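Local coordinates for endo-b-1,4-glucanase (Nasutitermes takasagoensis, PDB 1KS8), which probably hydrolyses internal beta-1,4-glucosidic linkages of cellulose and related glucans, as a family 9 glycoside hydrolase with an (alpha/alpha)6 barrel, at residues 63-67 / 251-256; 153-157 / 214-218; 192-196 / 208-212. One frame throughout, in Å; residues are numbered along the deposited sequence.

In the fold
Contact 2 is wholly buried and contact 1 largely so, while contact 3 lies farther out and is partly open to solvent. Contact 1 sets aromatic rings of helix 62-78 against a loop; contact 2 joins two helices through small residues and acidic side chains. Lys256 of contact 1 unites the two by salt bridges to Glu154 and Glu214. Contact 3, between the chain leading into helix 195-198 and the loop that runs into helix 212-226, relies on serine hydroxyls and water bridges; its Tyr195 touches Phe63 and its Arg192 touches Leu215. Each contact supplies one calcium ligand known from another structure of this protein (Asp254, Glu214, Asp210; Asp213 is the fourth); none is modelled here.

Contact 1: 63-67 / 251-256; sequences FPMAY and LNWDSK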
ATOM      1  N   PHE A  63       9.016   1.642   3.754  1.00  7.12           N
ATOM      2  CA  PHE A  63       8.210   2.822   3.483  1.00  7.15           C
ATOM      3  C   PHE A  63       6.932   2.433   2.731  1.00  7.27           C
ATOM      4  O   PHE A  63       5.826   2.677   3.215  1.00  7.44           O
ATOM      5  CB  PHE A  63       9.051   3.851   2.714  1.00  8.27           C
ATOM      6  CG  PHE A  63       8.466   5.240   2.695  1.00 10.09           C
ATOM      7  CD1 PHE A  63       7.633   5.686   3.719  1.00 10.30           C
ATOM      8  CD2 PHE A  63       8.784   6.118   1.664  1.00 11.05           C
ATOM      9  CE1 PHE A  63       7.125   6.988   3.714  1.00 13.04           C
ATOM     10  CE2 PHE A  63       8.284   7.420   1.651  1.00 10.92           C
ATOM     11  CZ  PHE A  63       7.455   7.854   2.678  1.00 11.31           C
ATOM     12  N   PRO A  64       7.057   1.815   1.543  1.00  7.09           N
ATOM     13  CA  PRO A  64       5.808   1.455   0.870  1.00  7.30           C
ATOM     14  C   PRO A  64       5.014   0.393   1.633  1.00  7.13           C
ATOM     15  O   PRO A  64       3.799   0.322   1.497  1.00  7.39           O
ATOM     16  CB  PRO A  64       6.275   0.975  -0.508  1.00  7.01           C
ATOM     17  CG  PRO A  64       7.671   0.489  -0.256  1.00  7.83           C
ATOM     18  CD  PRO A  64       8.216   1.548   0.673  1.00  7.32           C
ATOM     19  N   MET A  65       5.683  -0.428   2.443  1.00  7.06           N
ATOM     20  CA  MET A  65       4.953  -1.451   3.192  1.00  7.15           C
ATOM     21  C   MET A  65       4.073  -0.793   4.250  1.00  7.15           C
ATOM     22  O   MET A  65       2.937  -1.208   4.463  1.00  7.34           O
ATOM     23  CB  MET A  65       5.901  -2.440   3.877  1.00  7.50           C
ATOM     24  CG  MET A  65       5.216  -3.772   4.186  1.00  7.58           C
ATOM     25  SD  MET A  65       6.067  -4.825   5.379  1.00  7.89           S
ATOM     26  CE  MET A  65       7.696  -4.968   4.618  1.00  8.74           C
ATOM     27  N   ALA A  66       4.602   0.232   4.911  1.00  6.04           N
ATOM     28  CA  ALA A  66       3.845   0.942   5.936  1.00  6.89           C
ATOM     29  C   ALA A  66       2.675   1.680   5.292  1.00  6.57           C
ATOM     30  O   ALA A  66       1.556   1.653   5.806  1.00  7.74           O
ATOM     31  CB  ALA A  66       4.754   1.923   6.675  1.00  7.18           C
ATOM     32  N   TYR A  67       2.942   2.337   4.166  1.00  7.55           N
ATOM     33  CA  TYR A  67       1.906   3.058   3.436  1.00  7.01           C
ATOM     34  C   TYR A  67       0.775   2.092   3.085  1.00  7.94           C
ATOM     35  O   TYR A  67      -0.406   2.400   3.254  1.00  7.49           O
ATOM     36  CB  TYR A  67       2.484   3.650   2.149  1.00  8.20           C
ATOM     37  CG  TYR A  67       1.429   4.016   1.128  1.00  7.45           C
ATOM     38  CD1 TYR A  67       0.707   5.208   1.231  1.00  8.05           C
ATOM     39  CD2 TYR A  67       1.106   3.139   0.096  1.00  6.99           C
ATOM     40  CE1 TYR A  67      -0.315   5.510   0.330  1.00  8.89           C
ATOM     41  CE2 TYR A  67       0.090   3.430  -0.805  1.00  7.86           C
ATOM     42  CZ  TYR A  67      -0.617   4.612  -0.683  1.00  7.68           C
ATOM     43  OH  TYR A  67      -1.638   4.883  -1.565  1.00  9.94           O
ATOM     44  N   LEU A 251      -2.564  11.088  -3.448  1.00 14.18           N
ATOM     45  CA  LEU A 251      -2.372  10.049  -2.447  1.00 13.87           C
ATOM     46  C   LEU A 251      -1.427   9.031  -3.070  1.00 14.21           C
ATOM     47  O   LEU A 251      -1.762   8.403  -4.072  1.00 14.23           O
ATOM     48  CB  LEU A 251      -3.701   9.376  -2.103  1.00 14.98           C
ATOM     49  CG  LEU A 251      -3.610   8.148  -1.191  1.00 16.06           C
ATOM     50  CD1 LEU A 251      -3.057   8.554   0.165  1.00 17.02           C
ATOM     51  CD2 LEU A 251      -4.988   7.520  -1.041  1.00 16.25           C
ATOM     52  N   ASN A 252      -0.244   8.889  -2.484  1.00 14.43           N
ATOM     53  CA  ASN A 252       0.755   7.950  -2.978  1.00 16.07           C
ATOM     54  C   ASN A 252       1.660   7.581  -1.811  1.00 15.84           C
ATOM     55  O   ASN A 252       1.606   8.216  -0.759  1.00 15.06           O
ATOM     56  CB  ASN A 252       1.588   8.600  -4.090  1.00 21.17           C
ATOM     57  CG  ASN A 252       2.376   7.585  -4.901  1.00 25.21           C
ATOM     58  OD1 ASN A 252       3.273   7.944  -5.665  1.00 27.90           O
ATOM     59  ND2 ASN A 252       2.038   6.313  -4.746  1.00 27.67           N
ATOM     60  N   TRP A 253       2.494   6.563  -1.993  1.00 15.20           N
ATOM     61  CA  TRP A 253       3.392   6.135  -0.930  1.00 16.41           C
ATOM     62  C   TRP A 253       4.359   7.233  -0.489  1.00 18.18           C
ATOM     63  O   TRP A 253       4.752   7.274   0.673  1.00 18.49           O
ATOM     64  CB  TRP A 253       4.199   4.901  -1.361  1.00 15.78           C
ATOM     65  CG  TRP A 253       5.086   5.136  -2.545  1.00 14.98           C
ATOM     66  CD1 TRP A 253       4.757   4.973  -3.861  1.00 15.71           C
ATOM     67  CD2 TRP A 253       6.430   5.635  -2.527  1.00 16.25           C
ATOM     68  NE1 TRP A 253       5.811   5.342  -4.663  1.00 17.69           N
ATOM     69  CE2 TRP A 253       6.850   5.753  -3.871  1.00 15.56           C
ATOM     70  CE3 TRP A 253       7.318   5.998  -1.506  1.00 15.75           C
ATOM     71  CZ2 TRP A 253       8.123   6.219  -4.222  1.00 16.74           C
ATOM     72  CZ3 TRP A 253       8.588   6.462  -1.856  1.00 16.33           C
ATOM     73  CH2 TRP A 253       8.974   6.567  -3.204  1.00 15.15           C
ATOM     74  N   ASP A 254       4.734   8.124  -1.406  1.00 19.89           N
ATOM     75  CA  ASP A 254       5.684   9.190  -1.079  1.00 22.65           C
ATOM     76  C   ASP A 254       5.091  10.574  -0.824  1.00 23.55           C
ATOM     77  O   ASP A 254       5.774  11.455  -0.301  1.00 23.97           O
ATOM     78  CB  ASP A 254       6.750   9.306  -2.175  1.00 25.23           C
ATOM     79  CG  ASP A 254       6.166   9.653  -3.529  1.00 28.12           C
ATOM     80  OD1 ASP A 254       6.954   9.945  -4.454  1.00 32.81           O
ATOM     81  OD2 ASP A 254       4.926   9.629  -3.676  1.00 31.61           O
ATOM     82  N   SER A 255       3.836  10.773  -1.201  1.00 22.61           N
ATOM     83  CA  SER A 255       3.181  12.058  -0.996  1.00 24.28           C
ATOM     84  C   SER A 255       1.692  11.815  -0.849  1.00 24.63           C
ATOM     85  O   SER A 255       1.048  11.299  -1.763  1.00 26.46           O
ATOM     86  CB  SER A 255       3.441  12.990  -2.180  1.00 25.95           C
ATOM     87  OG  SER A 255       2.876  14.271  -1.950  1.00 28.60           O
ATOM     88  N   LYS A 256       1.143  12.193   0.298  1.00 24.09           N
ATOM     89  CA  LYS A 256      -0.273  11.980   0.550  1.00 23.42           C
ATOM     90  C   LYS A 256      -0.982  13.204   1.112  1.00 21.07           C
ATOM     91  O   LYS A 256      -1.772  13.099   2.051  1.00 19.89           O
ATOM     92  CB  LYS A 256      -0.444  10.797   1.498  1.00 24.68           C
ATOM     93  CG  LYS A 256       0.416  10.890   2.746  1.00 26.75           C
ATOM     94  CD  LYS A 256       0.339   9.613   3.561  1.00 27.44           C
ATOM     95  CE  LYS A 256       0.827   8.408   2.772  1.00 26.83           C
ATOM     96  NZ  LYS A 256       2.254   8.540   2.366  1.00 29.92           N
TER
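Phe63, in the first turn of helix 62-78, meets Trp253 of the loop before helix 257-268, a joint deep within the (alpha/alpha)6 barrel of family 9 glycoside hydrolases. With CG anti to the backbone N (chi1 -164°), the Phe63 ring reaches the edge of the indole, CD2 lying 3.5 Å from Trp253 CE3. The Trp253 carbonyl O sits over one face of the Phe63 ring, 3.4 Å from Phe63 CZ. Pro64 suits a first helical turn, where a backbone N-H is not needed, and its CA comes within 4.4 Å of Trp253 CB. One turn on, Tyr67 offers a flat face to the loop backbone: Trp253 CA makes a CH-pi contact 3.7 Å from the Tyr67 ring centroid, 19° off the normal. At its far end, Tyr67 OH lies 3.8 Å from Leu251 CG. Lys256, the N-cap residue of helix 257-268, runs past the tyrosine in the opposite direction, its CE at the ring edge 3.6 Å from Tyr67 CD1. Bends at chi3 and chi4 turn its ammonium back to salt bridges with Glu214 and Glu154, and NZ also donates to Asn252 O at 3.2 Å, in the carbonyl plane, with a C=O...N angle of 151°.

Contact 2: 153-157 / 214-218; sequences GETAA and ELVWA
Glu154 holds CG trans to its backbone N (chi1 -172°) and then bends at chi2, while Glu214 keeps CG beside its own N and bends at chi2 as well; together these turns bring an oxygen of each acid together, the two side chains crossing obliquely, Glu154 OE1 only 2.6 Å from Glu214 OE1. Oxygens so close probably share a proton, which would fit a structure determined at pH 2.5. Glu214 is a calcium ligand in another structure of this protein. Lys256 adds its charge, with salt bridges to Glu154 OE1 and Glu214 OE2. Trp217 NE1 donates to Glu154 OE2 (2.9 Å, 154°), the acceptor close to the ring plane, met on its syn side but from somewhat out of the carboxylate plane. Thr70 of helix 62-78 also bonds this oxygen. Segments 153-157 and 214-218 run nearly parallel, 15° apart with axes 8.1 Å from each other, as neighbouring helices of one layer do in an (alpha/alpha)6 barrel. Small residues permit that spacing. Gly153 has no CB, which would crowd Glu214 O, and its O meets Ala218 CB at 3.3 Å. Nearby, Ala157 CB packs 3.6 Å from Trp217 CD1.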
ATOM      1  N   GLY A 153       7.214   7.895  10.558  1.00  9.05           N
ATOM      2  CA  GLY A 153       5.898   8.504  10.565  1.00  9.95           C
ATOM      3  C   GLY A 153       4.834   7.654   9.893  1.00  9.26           C
ATOM      4  O   GLY A 153       3.744   7.473  10.437  1.00  8.97           O
ATOM      5  N   GLU A 154       5.136   7.123   8.711  1.00  9.64           N
ATOM      6  CA  GLU A 154       4.155   6.300   8.015  1.00  9.08           C
ATOM      7  C   GLU A 154       3.879   5.035   8.811  1.00  8.01           C
ATOM      8  O   GLU A 154       2.747   4.562   8.862  1.00  8.56           O
ATOM      9  CB  GLU A 154       4.642   5.928   6.613  1.00  8.81           C
ATOM     10  CG  GLU A 154       3.576   5.241   5.759  1.00  9.52           C
ATOM     11  CD  GLU A 154       2.347   6.111   5.550  1.00 10.29           C
ATOM     12  OE1 GLU A 154       2.515   7.276   5.131  1.00 12.25           O
ATOM     13  OE2 GLU A 154       1.215   5.639   5.800  1.00  8.98           O
ATOM     14  N   THR A 155       4.916   4.488   9.437  1.00  8.05           N
ATOM     15  CA  THR A 155       4.745   3.281  10.234  1.00  7.48           C
ATOM     16  C   THR A 155       3.891   3.586  11.463  1.00  7.59           C
ATOM     17  O   THR A 155       3.043   2.783  11.850  1.00  8.44           O
ATOM     18  CB  THR A 155       6.107   2.693  10.651  1.00  7.50           C
ATOM     19  OG1 THR A 155       6.888   2.444   9.474  1.00  7.29           O
ATOM     20  CG2 THR A 155       5.915   1.377  11.400  1.00  8.90           C
ATOM     21  N   ALA A 156       4.102   4.753  12.068  1.00  8.09           N
ATOM     22  CA  ALA A 156       3.308   5.141  13.230  1.00  8.48           C
ATOM     23  C   ALA A 156       1.840   5.267  12.808  1.00  8.14           C
ATOM     24  O   ALA A 156       0.931   4.870  13.542  1.00  8.39           O
ATOM     25  CB  ALA A 156       3.810   6.461  13.789  1.00  9.01           C
ATOM     26  N   ALA A 157       1.613   5.815  11.617  1.00  8.93           N
ATOM     27  CA  ALA A 157       0.260   5.975  11.097  1.00  8.52           C
ATOM     28  C   ALA A 157      -0.391   4.613  10.886  1.00  7.72           C
ATOM     29  O   ALA A 157      -1.550   4.405  11.246  1.00  8.61           O
ATOM     30  CB  ALA A 157       0.290   6.747   9.781  1.00  8.42           C
ATOM     31  N   GLU A 214       4.400  13.418   6.265  1.00 14.02           N
ATOM     32  CA  GLU A 214       4.291  12.212   7.082  1.00 12.60           C
ATOM     33  C   GLU A 214       4.070  12.532   8.556  1.00 12.57           C
ATOM     34  O   GLU A 214       3.366  11.807   9.260  1.00 11.92           O
ATOM     35  CB  GLU A 214       5.552  11.355   6.943  1.00 13.83           C
ATOM     36  CG  GLU A 214       5.696  10.664   5.601  1.00 18.43           C
ATOM     37  CD  GLU A 214       4.524   9.762   5.295  1.00 21.74           C
ATOM     38  OE1 GLU A 214       4.053   9.070   6.222  1.00 21.72           O
ATOM     39  OE2 GLU A 214       4.078   9.741   4.129  1.00 25.79           O
ATOM     40  N   LEU A 215       4.687  13.609   9.030  1.00 12.00           N
ATOM     41  CA  LEU A 215       4.532  14.004  10.425  1.00 12.14           C
ATOM     42  C   LEU A 215       3.083  14.409  10.698  1.00 11.32           C
ATOM     43  O   LEU A 215       2.520  14.079  11.741  1.00 11.53           O
ATOM     44  CB  LEU A 215       5.483  15.159  10.758  1.00 12.65           C
ATOM     45  CG  LEU A 215       6.972  14.792  10.750  1.00 12.63           C
ATOM     46  CD1 LEU A 215       7.815  16.042  10.969  1.00 13.99           C
ATOM     47  CD2 LEU A 215       7.248  13.761  11.836  1.00 14.24           C
ATOM     48  N   VAL A 216       2.481  15.117   9.748  1.00 11.43           N
ATOM     49  CA  VAL A 216       1.094  15.552   9.889  1.00 10.74           C
ATOM     50  C   VAL A 216       0.165  14.341   9.793  1.00  9.60           C
ATOM     51  O   VAL A 216      -0.785  14.207  10.563  1.00  9.86           O
ATOM     52  CB  VAL A 216       0.712  16.562   8.779  1.00 11.51           C
ATOM     53  CG1 VAL A 216      -0.714  17.037   8.980  1.00 11.62           C
ATOM     54  CG2 VAL A 216       1.677  17.745   8.791  1.00 13.28           C
ATOM     55  N   TRP A 217       0.456  13.465   8.837  1.00 10.33           N
ATOM     56  CA  TRP A 217      -0.314  12.246   8.600  1.00 10.09           C
ATOM     57  C   TRP A 217      -0.311  11.378   9.862  1.00  9.79           C
ATOM     58  O   TRP A 217      -1.365  10.936  10.326  1.00 10.28           O
ATOM     59  CB  TRP A 217       0.322  11.508   7.413  1.00 10.06           C
ATOM     60  CG  TRP A 217      -0.258  10.176   6.991  1.00  9.99           C
ATOM     61  CD1 TRP A 217       0.416   8.986   6.933  1.00  9.51           C
ATOM     62  CD2 TRP A 217      -1.549   9.929   6.408  1.00 10.60           C
ATOM     63  NE1 TRP A 217      -0.364   8.022   6.343  1.00  9.79           N
ATOM     64  CE2 TRP A 217      -1.575   8.571   6.009  1.00  9.86           C
ATOM     65  CE3 TRP A 217      -2.683  10.721   6.177  1.00 11.82           C
ATOM     66  CZ2 TRP A 217      -2.688   7.989   5.391  1.00 10.62           C
ATOM     67  CZ3 TRP A 217      -3.794  10.139   5.561  1.00 10.26           C
ATOM     68  CH2 TRP A 217      -3.785   8.787   5.176  1.00 10.36           C
ATOM     69  N   ALA A 218       0.874  11.150  10.421  1.00 10.43           N
ATOM     70  CA  ALA A 218       1.013  10.342  11.629  1.00 10.43           C
ATOM     71  C   ALA A 218       0.288  10.975  12.817  1.00 10.33           C
ATOM     72  O   ALA A 218      -0.406  10.289  13.572  1.00 10.80           O
ATOM     73  CB  ALA A 218       2.491  10.151  11.962  1.00 10.84           C
TER

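Contact 3: 192-196 / 208-212; sequences RGKYS and SADYR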
ATOM      1  N   ARG A 192      14.413  14.616  13.081  1.00 15.18           N
ATOM      2  CA  ARG A 192      14.040  14.928  11.704  1.00 15.30           C
ATOM      3  C   ARG A 192      15.053  14.524  10.633  1.00 14.76           C
ATOM      4  O   ARG A 192      16.255  14.755  10.773  1.00 15.64           O
ATOM      5  CB  ARG A 192      13.767  16.432  11.578  1.00 15.91           C
ATOM      6  CG  ARG A 192      12.720  16.995  12.535  1.00 18.67           C
ATOM      7  CD  ARG A 192      11.318  16.515  12.193  1.00 18.54           C
ATOM      8  NE  ARG A 192      10.295  17.116  13.049  1.00 19.49           N
ATOM      9  CZ  ARG A 192       9.851  18.365  12.939  1.00 19.71           C
ATOM     10  NH1 ARG A 192      10.336  19.171  12.002  1.00 21.03           N
ATOM     11  NH2 ARG A 192       8.914  18.810  13.765  1.00 19.93           N
ATOM     12  N   GLY A 193      14.549  13.935   9.550  1.00 14.02           N
ATOM     13  CA  GLY A 193      15.410  13.527   8.455  1.00 13.60           C
ATOM     14  C   GLY A 193      14.720  12.607   7.463  1.00 12.47           C
ATOM     15  O   GLY A 193      13.696  12.002   7.779  1.00 12.53           O
ATOM     16  N   LYS A 194      15.272  12.518   6.256  1.00 12.68           N
ATOM     17  CA  LYS A 194      14.727  11.649   5.213  1.00 13.29           C
ATOM     18  C   LYS A 194      15.294  10.252   5.450  1.00 11.37           C
ATOM     19  O   LYS A 194      16.509  10.092   5.555  1.00 11.11           O
ATOM     20  CB  LYS A 194      15.170  12.126   3.829  1.00 15.46           C
ATOM     21  CG  LYS A 194      14.751  13.539   3.467  1.00 18.98           C
ATOM     22  CD  LYS A 194      15.364  13.945   2.130  1.00 23.31           C
ATOM     23  CE  LYS A 194      15.011  15.373   1.758  1.00 25.76           C
ATOM     24  NZ  LYS A 194      15.659  15.783   0.481  1.00 28.73           N
ATOM     25  N   TYR A 195      14.435   9.238   5.508  1.00 10.67           N
ATOM     26  CA  TYR A 195      14.931   7.890   5.758  1.00  9.45           C
ATOM     27  C   TYR A 195      15.884   7.367   4.686  1.00  9.90           C
ATOM     28  O   TYR A 195      16.778   6.583   4.997  1.00  9.51           O
ATOM     29  CB  TYR A 195      13.770   6.899   5.942  1.00  9.09           C
ATOM     30  CG  TYR A 195      13.366   6.154   4.685  1.00  8.21           C
ATOM     31  CD1 TYR A 195      12.615   6.776   3.690  1.00  8.57           C
ATOM     32  CD2 TYR A 195      13.756   4.829   4.485  1.00  8.39           C
ATOM     33  CE1 TYR A 195      12.262   6.099   2.525  1.00  8.59           C
ATOM     34  CE2 TYR A 195      13.408   4.142   3.324  1.00  8.29           C
ATOM     35  CZ  TYR A 195      12.663   4.782   2.349  1.00  7.94           C
ATOM     36  OH  TYR A 195      12.321   4.106   1.202  1.00  8.75           O
ATOM     37  N   SER A 196      15.709   7.787   3.435  1.00  9.73           N
ATOM     38  CA  SER A 196      16.591   7.299   2.379  1.00 10.36           C
ATOM     39  C   SER A 196      17.980   7.933   2.401  1.00 11.01           C
ATOM     40  O   SER A 196      18.845   7.563   1.606  1.00 11.76           O
ATOM     41  CB  SER A 196      15.939   7.452   0.995  1.00 11.95           C
ATOM     42  OG  SER A 196      15.580   8.786   0.707  1.00 13.27           O
ATOM     43  N   SER A 208      13.012   9.228  -0.501  1.00 12.83           N
ATOM     44  CA  SER A 208      12.242  10.179   0.289  1.00 14.58           C
ATOM     45  C   SER A 208      11.968  11.405  -0.574  1.00 15.08           C
ATOM     46  O   SER A 208      12.806  11.800  -1.383  1.00 16.98           O
ATOM     47  CB  SER A 208      13.037  10.635   1.516  1.00 14.33           C
ATOM     48  OG  SER A 208      13.279   9.580   2.429  1.00 15.65           O
ATOM     49  N   ALA A 209      10.792  11.996  -0.403  1.00 16.50           N
ATOM     50  CA  ALA A 209      10.424  13.204  -1.129  1.00 17.71           C
ATOM     51  C   ALA A 209      10.560  14.321  -0.097  1.00 17.95           C
ATOM     52  O   ALA A 209      11.646  14.865   0.106  1.00 20.60           O
ATOM     53  CB  ALA A 209       8.988  13.106  -1.627  1.00 18.30           C
ATOM     54  N   ASP A 210       9.455  14.650   0.560  1.00 18.35           N
ATOM     55  CA  ASP A 210       9.450  15.670   1.601  1.00 17.67           C
ATOM     56  C   ASP A 210       8.742  15.023   2.785  1.00 17.91           C
ATOM     57  O   ASP A 210       7.515  14.942   2.820  1.00 19.49           O
ATOM     58  CB  ASP A 210       8.700  16.917   1.130  1.00 18.61           C
ATOM     59  CG  ASP A 210       8.834  18.078   2.096  1.00 18.84           C
ATOM     60  OD1 ASP A 210       8.699  19.239   1.652  1.00 21.18           O
ATOM     61  OD2 ASP A 210       9.062  17.835   3.301  1.00 17.29           O
ATOM     62  N   TYR A 211       9.532  14.557   3.748  1.00 16.32           N
ATOM     63  CA  TYR A 211       9.011  13.862   4.921  1.00 15.69           C
ATOM     64  C   TYR A 211       8.003  14.615   5.779  1.00 14.55           C
ATOM     65  O   TYR A 211       7.305  14.008   6.589  1.00 13.99           O
ATOM     66  CB  TYR A 211      10.175  13.402   5.809  1.00 15.51           C
ATOM     67  CG  TYR A 211      10.924  14.519   6.511  1.00 16.24           C
ATOM     68  CD1 TYR A 211      10.347  15.220   7.571  1.00 15.93           C
ATOM     69  CD2 TYR A 211      12.214  14.871   6.117  1.00 17.42           C
ATOM     70  CE1 TYR A 211      11.034  16.244   8.221  1.00 18.00           C
ATOM     71  CE2 TYR A 211      12.911  15.891   6.760  1.00 18.40           C
ATOM     72  CZ  TYR A 211      12.315  16.572   7.809  1.00 18.50           C
ATOM     73  OH  TYR A 211      13.003  17.578   8.450  1.00 21.81           O
ATOM     74  N   ARG A 212       7.918  15.926   5.604  1.00 14.13           N
ATOM     75  CA  ARG A 212       7.013  16.734   6.413  1.00 15.97           C
ATOM     76  C   ARG A 212       5.538  16.332   6.401  1.00 14.87           C
ATOM     77  O   ARG A 212       4.867  16.425   7.431  1.00 14.78           O
ATOM     78  CB  ARG A 212       7.181  18.207   6.034  1.00 16.45           C
ATOM     79  CG  ARG A 212       8.582  18.712   6.349  1.00 19.87           C
ATOM     80  CD  ARG A 212       8.836  20.121   5.839  1.00 21.24           C
ATOM     81  NE  ARG A 212      10.199  20.552   6.147  1.00 24.64           N
ATOM     82  CZ  ARG A 212      11.297  19.966   5.676  1.00 25.73           C
ATOM     83  NH1 ARG A 212      11.199  18.919   4.867  1.00 25.59           N
ATOM     84  NH2 ARG A 212      12.494  20.420   6.020  1.00 26.35           N
TER
HETATM   85  O   HOH W   1      12.290  19.615  10.096  1.00 35.07           O
HETATM   86  O   HOH W   2      13.917  14.749  -1.300  1.00 39.37           O
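Ser196 and Ser208 exchange hydrogen bonds, each backbone N-H going to the other's hydroxyl, and so join the start of helix 195-198 to the calcium-site loop that leads into helix 212-226 of the (alpha/alpha)6 barrel. Ser196 N reaches Ser208 OG at 3.2 Å and 169°; Ser208 N reaches Ser196 OG at 2.9 Å and 165°. Serine suits both places, being short enough for its hydroxyl to meet a backbone N-H, and Ser208 OG is hydrogen-bonded to Asp150 as well. Beside this pair, Lys194 runs extended along the loop. Its CB packs tightly on Ser208 CB, 3.5 Å away, and its CG lies at the edge of the Tyr211 ring, 3.9 Å from Tyr211 CD2. CD then passes Ser208 CB, CE comes to 3.8 Å from Ala209 O, and NZ donates to a water at 2.7 Å, which in turn gives hydrogen bonds to Ser208 O and Ala209 O.

The Tyr211 ring lies between the backbone N of Gly193 over one face and NH1 of Arg212 over the opposite one. Gly193 has a phi of 167°, a value residues with a CB seldom adopt. At the rim Tyr211 OH touches Arg192 CB at 3.4 Å and shares a water with NH1 of Arg192, whose NH2 is hydrogen-bonded to Asn189. With a leucine in its place, the water on Arg192 NH1 would probably lose its phenol partner, and the backbone of Gly193 the flat face it lies over. Asp210, a calcium ligand in another structure of this protein, forms an Asx turn: its OD2 accepts from Arg212 N on one face of the carboxylate and, in a salt bridge, from Arg212 NH1 on the other, at 2.9 Å from NH1.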